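Local coordinates for immunoreactive 84kD antigen PG93 (Porphyromonas gingivalis, PDB 5M11), which is an essential surface component of the type IX secretion system of this oral bacterium and binds zinc and calcium ions, at residues Cys698-Asp704 and Tyr737-Asp743; Gly673-Tyr677 and Val689-Leu694. All blocks are in the same frame, centred on the assembly; numbering follows the deposited sequence.

Contact 1. Residues Cys698-Asp704 and Tyr737-Asp743; sequences CSVKITD and YAVAVYD. With CA (calcium ion), chain K.
The carbonyl oxygen of Tyr742 is met by two groups of segment 698-704: the amide of Ser699, whose N lies 2.8 Å from Tyr742 O in a nearly straight bond (166°), and the CA-H of Cys698 in a longer contact. The same pattern recurs along two antiparallel strands, where Lys701 pairs with Ala740 and Thr703 with Ala738 through two amide bonds each; the straightest joins Ala740 N to Lys701 O at 2.9 Å. These are the central strands of a four-stranded sheet, flanked by 709-714 and 749-756, in the C-terminal beta domain that follows the propellers. One face carries the apolar Val700, Ile702, Val739 and Val741. Val700 turns CG1 onto CG1 of Val739 (3.8 Å) and lays CG2 beside CG2 of Val741, the two valines pointing the same way. On the other face Lys701 has CG wedged between its backbone N and carbonyl carbon (chi1 68°), which sets CG 3.7 Å from Ala740 CB; its bent chain carries NZ to a hydrogen bond with Gln712 OE1 and a weak one with Ser699 OG. Beside the Ser699-Tyr742 pair, Cys698 SG packs 3.5 Å from Asp743 CB, while Asp743 OD2 binds calcium at 2.7 Å, an ion shared with Glu670.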
loop_
_atom_site.group_PDB
_atom_site.type_symbol
_atom_site.label_atom_id
_atom_site.label_comp_id
_atom_site.label_asym_id
_atom_site.label_seq_id
_atom_site.Cartn_x
_atom_site.Cartn_y
_atom_site.Cartn_z
ATOM N N CYS A 698 29.711 9.121 -1.281
ATOM C CA CYS A 698 30.845 9.133 -2.190
ATOM C C CYS A 698 31.226 10.538 -2.582
ATOM O O CYS A 698 30.358 11.387 -2.780
ATOM C CB CYS A 698 30.531 8.306 -3.434
ATOM S SG CYS A 698 30.946 6.546 -3.296
ATOM N N SER A 699 32.530 10.759 -2.780
ATOM C CA SER A 699 33.020 12.004 -3.325
ATOM C C SER A 699 32.896 11.887 -4.842
ATOM O O SER A 699 33.260 10.850 -5.399
ATOM C CB SER A 699 34.461 12.247 -2.897
ATOM O OG SER A 699 34.991 13.381 -3.567
ATOM N N VAL A 700 32.313 12.895 -5.501
ATOM C CA VAL A 700 32.132 12.891 -6.958
ATOM C C VAL A 700 32.671 14.215 -7.468
ATOM O O VAL A 700 32.159 15.263 -7.068
ATOM C CB VAL A 700 30.650 12.606 -7.400
ATOM C CG1 VAL A 700 30.486 12.678 -8.917
ATOM C CG2 VAL A 700 30.168 11.253 -6.887
ATOM N N LYS A 701 33.738 14.169 -8.299
ATOM C CA LYS A 701 34.360 15.382 -8.863
ATOM C C LYS A 701 34.559 15.260 -10.388
ATOM O O LYS A 701 35.017 14.225 -10.884
ATOM C CB LYS A 701 35.676 15.770 -8.150
ATOM C CG LYS A 701 36.859 14.817 -8.339
ATOM C CD LYS A 701 38.020 15.117 -7.392
ATOM C CE LYS A 701 38.067 14.188 -6.204
ATOM N NZ LYS A 701 36.962 14.453 -5.251
ATOM N N ILE A 702 34.165 16.318 -11.121
ATOM C CA ILE A 702 34.243 16.380 -12.578
ATOM C C ILE A 702 35.426 17.257 -12.985
ATOM O O ILE A 702 35.532 18.400 -12.536
ATOM C CB ILE A 702 32.899 16.871 -13.199
ATOM C CG1 ILE A 702 31.709 16.010 -12.696
ATOM C CG2 ILE A 702 32.966 16.880 -14.735
ATOM C CD1 ILE A 702 30.349 16.633 -12.800
ATOM N N THR A 703 36.327 16.707 -13.817
ATOM C CA THR A 703 37.515 17.414 -14.315
ATOM C C THR A 703 37.637 17.362 -15.829
ATOM O O THR A 703 37.169 16.409 -16.461
ATOM C CB THR A 703 38.818 16.835 -13.731
ATOM O OG1 THR A 703 39.034 15.513 -14.227
ATOM C CG2 THR A 703 38.876 16.882 -12.222
ATOM N N ASP A 704 38.356 18.344 -16.396
ATOM C CA ASP A 704 38.674 18.372 -17.821
ATOM C C ASP A 704 39.860 17.423 -18.053
ATOM O O ASP A 704 40.417 16.894 -17.076
ATOM C CB ASP A 704 38.961 19.810 -18.314
ATOM C CG ASP A 704 40.088 20.576 -17.631
ATOM O OD1 ASP A 704 40.698 20.032 -16.688
ATOM O OD2 ASP A 704 40.336 21.735 -18.022
ATOM N N TYR A 737 35.360 14.730 -20.580
ATOM C CA TYR A 737 35.333 15.104 -19.172
ATOM C C TYR A 737 35.398 13.834 -18.338
ATOM O O TYR A 737 35.184 12.738 -18.873
ATOM C CB TYR A 737 34.089 15.977 -18.869
ATOM C CG TYR A 737 34.150 17.307 -19.601
ATOM C CD1 TYR A 737 34.759 18.414 -19.022
ATOM C CD2 TYR A 737 33.695 17.426 -20.916
ATOM C CE1 TYR A 737 34.883 19.615 -19.713
ATOM C CE2 TYR A 737 33.827 18.620 -21.622
ATOM C CZ TYR A 737 34.424 19.710 -21.015
ATOM O OH TYR A 737 34.559 20.900 -21.680
ATOM N N ALA A 738 35.790 13.965 -17.065
ATOM C CA ALA A 738 35.966 12.802 -16.212
ATOM C C ALA A 738 35.294 12.977 -14.883
ATOM O O ALA A 738 35.288 14.063 -14.304
ATOM C CB ALA A 738 37.439 12.522 -16.004
ATOM N N VAL A 739 34.746 11.866 -14.394
ATOM C CA VAL A 739 34.042 11.737 -13.129
ATOM C C VAL A 739 34.880 10.820 -12.232
ATOM O O VAL A 739 35.061 9.626 -12.533
ATOM C CB VAL A 739 32.608 11.194 -13.379
ATOM C CG1 VAL A 739 31.807 11.113 -12.088
ATOM C CG2 VAL A 739 31.879 12.048 -14.412
ATOM N N ALA A 740 35.444 11.410 -11.167
ATOM C CA ALA A 740 36.234 10.682 -10.185
ATOM C C ALA A 740 35.375 10.448 -8.965
ATOM O O ALA A 740 34.900 11.403 -8.339
ATOM C CB ALA A 740 37.489 11.449 -9.833
ATOM N N VAL A 741 35.107 9.164 -8.681
ATOM C CA VAL A 741 34.273 8.733 -7.561
ATOM C C VAL A 741 35.140 8.052 -6.521
ATOM O O VAL A 741 35.728 7.015 -6.796
ATOM C CB VAL A 741 33.087 7.817 -7.985
ATOM C CG1 VAL A 741 32.213 7.469 -6.787
ATOM C CG2 VAL A 741 32.254 8.458 -9.091
ATOM N N TYR A 742 35.184 8.614 -5.318
ATOM C CA TYR A 742 35.933 8.025 -4.219
ATOM C C TYR A 742 35.028 7.791 -3.009
ATOM O O TYR A 742 34.367 8.724 -2.541
ATOM C CB TYR A 742 37.136 8.903 -3.834
ATOM C CG TYR A 742 37.904 8.397 -2.631
ATOM C CD1 TYR A 742 38.779 7.318 -2.741
ATOM C CD2 TYR A 742 37.761 8.997 -1.384
ATOM C CE1 TYR A 742 39.494 6.850 -1.639
ATOM C CE2 TYR A 742 38.467 8.535 -0.274
ATOM C CZ TYR A 742 39.330 7.459 -0.406
ATOM O OH TYR A 742 40.035 7.007 0.685
ATOM N N ASP A 743 35.018 6.555 -2.490
ATOM C CA ASP A 743 34.257 6.285 -1.281
ATOM C C ASP A 743 35.250 6.284 -0.104
ATOM O O ASP A 743 36.249 5.555 -0.140
ATOM C CB ASP A 743 33.373 5.012 -1.369
ATOM C CG ASP A 743 34.011 3.654 -1.161
ATOM O OD1 ASP A 743 35.074 3.396 -1.766
ATOM O OD2 ASP A 743 33.386 2.810 -0.495
HETATM CA CA CA K . 31.288 1.387 0.333
#

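Contact 2. Residues Gly673-Tyr677 and Val689-Leu694; sequences GVYVY and VTIAGL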
loop_
_atom_site.group_PDB
_atom_site.type_symbol
_atom_site.label_atom_id
_atom_site.label_comp_id
_atom_site.label_asym_id
_atom_site.label_seq_id
_atom_site.Cartn_x
_atom_site.Cartn_y
_atom_site.Cartn_z
ATOM N N GLY A 673 29.432 -0.177 -10.935
ATOM C CA GLY A 673 28.224 0.215 -11.649
ATOM C C GLY A 673 28.035 1.697 -11.929
ATOM O O GLY A 673 26.939 2.092 -12.329
ATOM N N VAL A 674 29.069 2.534 -11.750
ATOM C CA VAL A 674 28.902 3.974 -12.000
ATOM C C VAL A 674 28.852 4.218 -13.532
ATOM O O VAL A 674 29.548 3.527 -14.277
ATOM C CB VAL A 674 29.971 4.854 -11.272
ATOM C CG1 VAL A 674 29.738 6.339 -11.512
ATOM C CG2 VAL A 674 29.988 4.573 -9.766
ATOM N N TYR A 675 27.986 5.159 -13.994
ATOM C CA TYR A 675 27.831 5.519 -15.412
ATOM C C TYR A 675 27.225 6.932 -15.608
ATOM O O TYR A 675 26.535 7.435 -14.727
ATOM C CB TYR A 675 26.994 4.467 -16.153
ATOM C CG TYR A 675 25.554 4.362 -15.711
ATOM C CD1 TYR A 675 24.523 4.833 -16.518
ATOM C CD2 TYR A 675 25.211 3.714 -14.528
ATOM C CE1 TYR A 675 23.187 4.688 -16.144
ATOM C CE2 TYR A 675 23.879 3.549 -14.150
ATOM C CZ TYR A 675 22.868 4.049 -14.955
ATOM O OH TYR A 675 21.557 3.935 -14.558
ATOM N N VAL A 676 27.504 7.564 -16.762
ATOM C CA VAL A 676 26.985 8.894 -17.119
ATOM C C VAL A 676 26.030 8.743 -18.270
ATOM O O VAL A 676 26.334 8.034 -19.233
ATOM C CB VAL A 676 28.061 9.957 -17.499
ATOM C CG1 VAL A 676 27.541 11.368 -17.286
ATOM C CG2 VAL A 676 29.380 9.756 -16.781
ATOM N N TYR A 677 24.904 9.447 -18.206
ATOM C CA TYR A 677 23.926 9.464 -19.273
ATOM C C TYR A 677 23.330 10.863 -19.346
ATOM O O TYR A 677 22.952 11.437 -18.318
ATOM C CB TYR A 677 22.860 8.358 -19.147
ATOM C CG TYR A 677 21.881 8.514 -18.008
ATOM C CD1 TYR A 677 20.639 9.109 -18.206
ATOM C CD2 TYR A 677 22.173 8.020 -16.743
ATOM C CE1 TYR A 677 19.715 9.223 -17.165
ATOM C CE2 TYR A 677 21.268 8.149 -15.686
ATOM C CZ TYR A 677 20.036 8.750 -15.901
ATOM O OH TYR A 677 19.151 8.884 -14.851
ATOM N N VAL A 689 23.862 16.248 -17.642
ATOM C CA VAL A 689 24.231 14.829 -17.430
ATOM C C VAL A 689 23.829 14.335 -16.029
ATOM O O VAL A 689 23.741 15.128 -15.084
ATOM C CB VAL A 689 25.718 14.471 -17.713
ATOM C CG1 VAL A 689 26.078 14.694 -19.174
ATOM C CG2 VAL A 689 26.680 15.203 -16.788
ATOM N N THR A 690 23.614 13.008 -15.913
ATOM C CA THR A 690 23.281 12.324 -14.667
ATOM C C THR A 690 24.319 11.233 -14.375
ATOM O O THR A 690 24.517 10.331 -15.204
ATOM C CB THR A 690 21.858 11.737 -14.720
ATOM O OG1 THR A 690 20.946 12.796 -15.000
ATOM C CG2 THR A 690 21.450 11.008 -13.414
ATOM N N ILE A 691 24.983 11.333 -13.196
ATOM C CA ILE A 691 25.907 10.314 -12.691
ATOM C C ILE A 691 25.031 9.335 -11.981
ATOM O O ILE A 691 24.268 9.751 -11.114
ATOM C CB ILE A 691 27.075 10.830 -11.785
ATOM C CG1 ILE A 691 27.835 12.062 -12.387
ATOM C CG2 ILE A 691 28.043 9.695 -11.423
ATOM C CD1 ILE A 691 28.316 11.949 -13.807
ATOM N N ALA A 692 25.069 8.064 -12.378
ATOM C CA ALA A 692 24.221 7.053 -11.756
ATOM C C ALA A 692 25.036 5.814 -11.362
ATOM O O ALA A 692 26.235 5.754 -11.660
ATOM C CB ALA A 692 23.080 6.687 -12.690
ATOM N N GLY A 693 24.394 4.885 -10.641
ATOM C CA GLY A 693 25.019 3.676 -10.114
ATOM C C GLY A 693 25.995 3.936 -8.974
ATOM O O GLY A 693 26.809 3.066 -8.649
ATOM N N LEU A 694 25.909 5.124 -8.341
ATOM C CA LEU A 694 26.765 5.531 -7.235
ATOM C C LEU A 694 26.365 4.885 -5.922
ATOM O O LEU A 694 25.425 4.086 -5.874
ATOM C CB LEU A 694 26.705 7.063 -7.053
ATOM C CG LEU A 694 27.286 7.953 -8.130
ATOM C CD1 LEU A 694 26.864 9.332 -7.908
ATOM C CD2 LEU A 694 28.770 7.932 -8.109
#
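Tyr677 lies alongside Thr690 across a hydrogen-bonded antiparallel pair, and its course can be followed outward. From CB, a chi1 of 69° places CG between the backbone N and the carbonyl carbon, and this bends the ring over the neighbouring strand. CD2 then passes 3.6 Å from Thr690 O, and CE2 reaches both the Thr690 side chain and, near the ring plane, Ala692 CB. CZ rests against Thr690 CG2 and CB, and at the tip OH approaches Thr690 CG2 at 3.4 Å. Thr690 CB thus sits over one ring face, 3.9 Å from the centroid and 22° off the normal, a CH-pi contact, while Thr690 OG1 hydrogen-bonds Lys721 NZ. Tyr675 repeats the theme at the next hydrogen-bonded pair, taking Ala692 CB over a face of its own ring, 3.8 Å from the centroid. Beneath the rings the backbones of this beta hairpin are joined by four amide bonds, the shortest from Ala692 N to Tyr675 O at 2.8 Å. On the opposite face Val676 CG1 meets Ile691 CD1 and, next to the pair, Val689 CB, both at 3.6 Å; Val674 CG1 touches Ile691 CG2 and Leu694 CD2. The chemistry implies a two-faced hairpin, its exposed tyrosines covering small side chains while its branched aliphatics are buried against a second sheet.

Contacts 1 and 2 belong to two sheets packed face to face as a C-terminal beta sandwich, their centres about 11 Å apart. The aliphatic faces meet directly: Val739 CG2 lies 3.6 Å from Ile691 CD1, while Leu694 CD2 touches both Val741 CG2 (3.7 Å) and Val700 CG2 (3.8 Å), so that one leucine bridges the two strands of contact 1. Strand 689-692 leads on to 699-703, making the passage between sheets local in sequence. The calcium ion marks one end of this interface: contact 1 supplies Asp743, whereas the side chain of Leu694 in contact 2 stays about 10 Å from it. Glu670, shortly before 673-677 in sequence, also binds the ion, tying the approach to the hairpin to the end of strand 735-742.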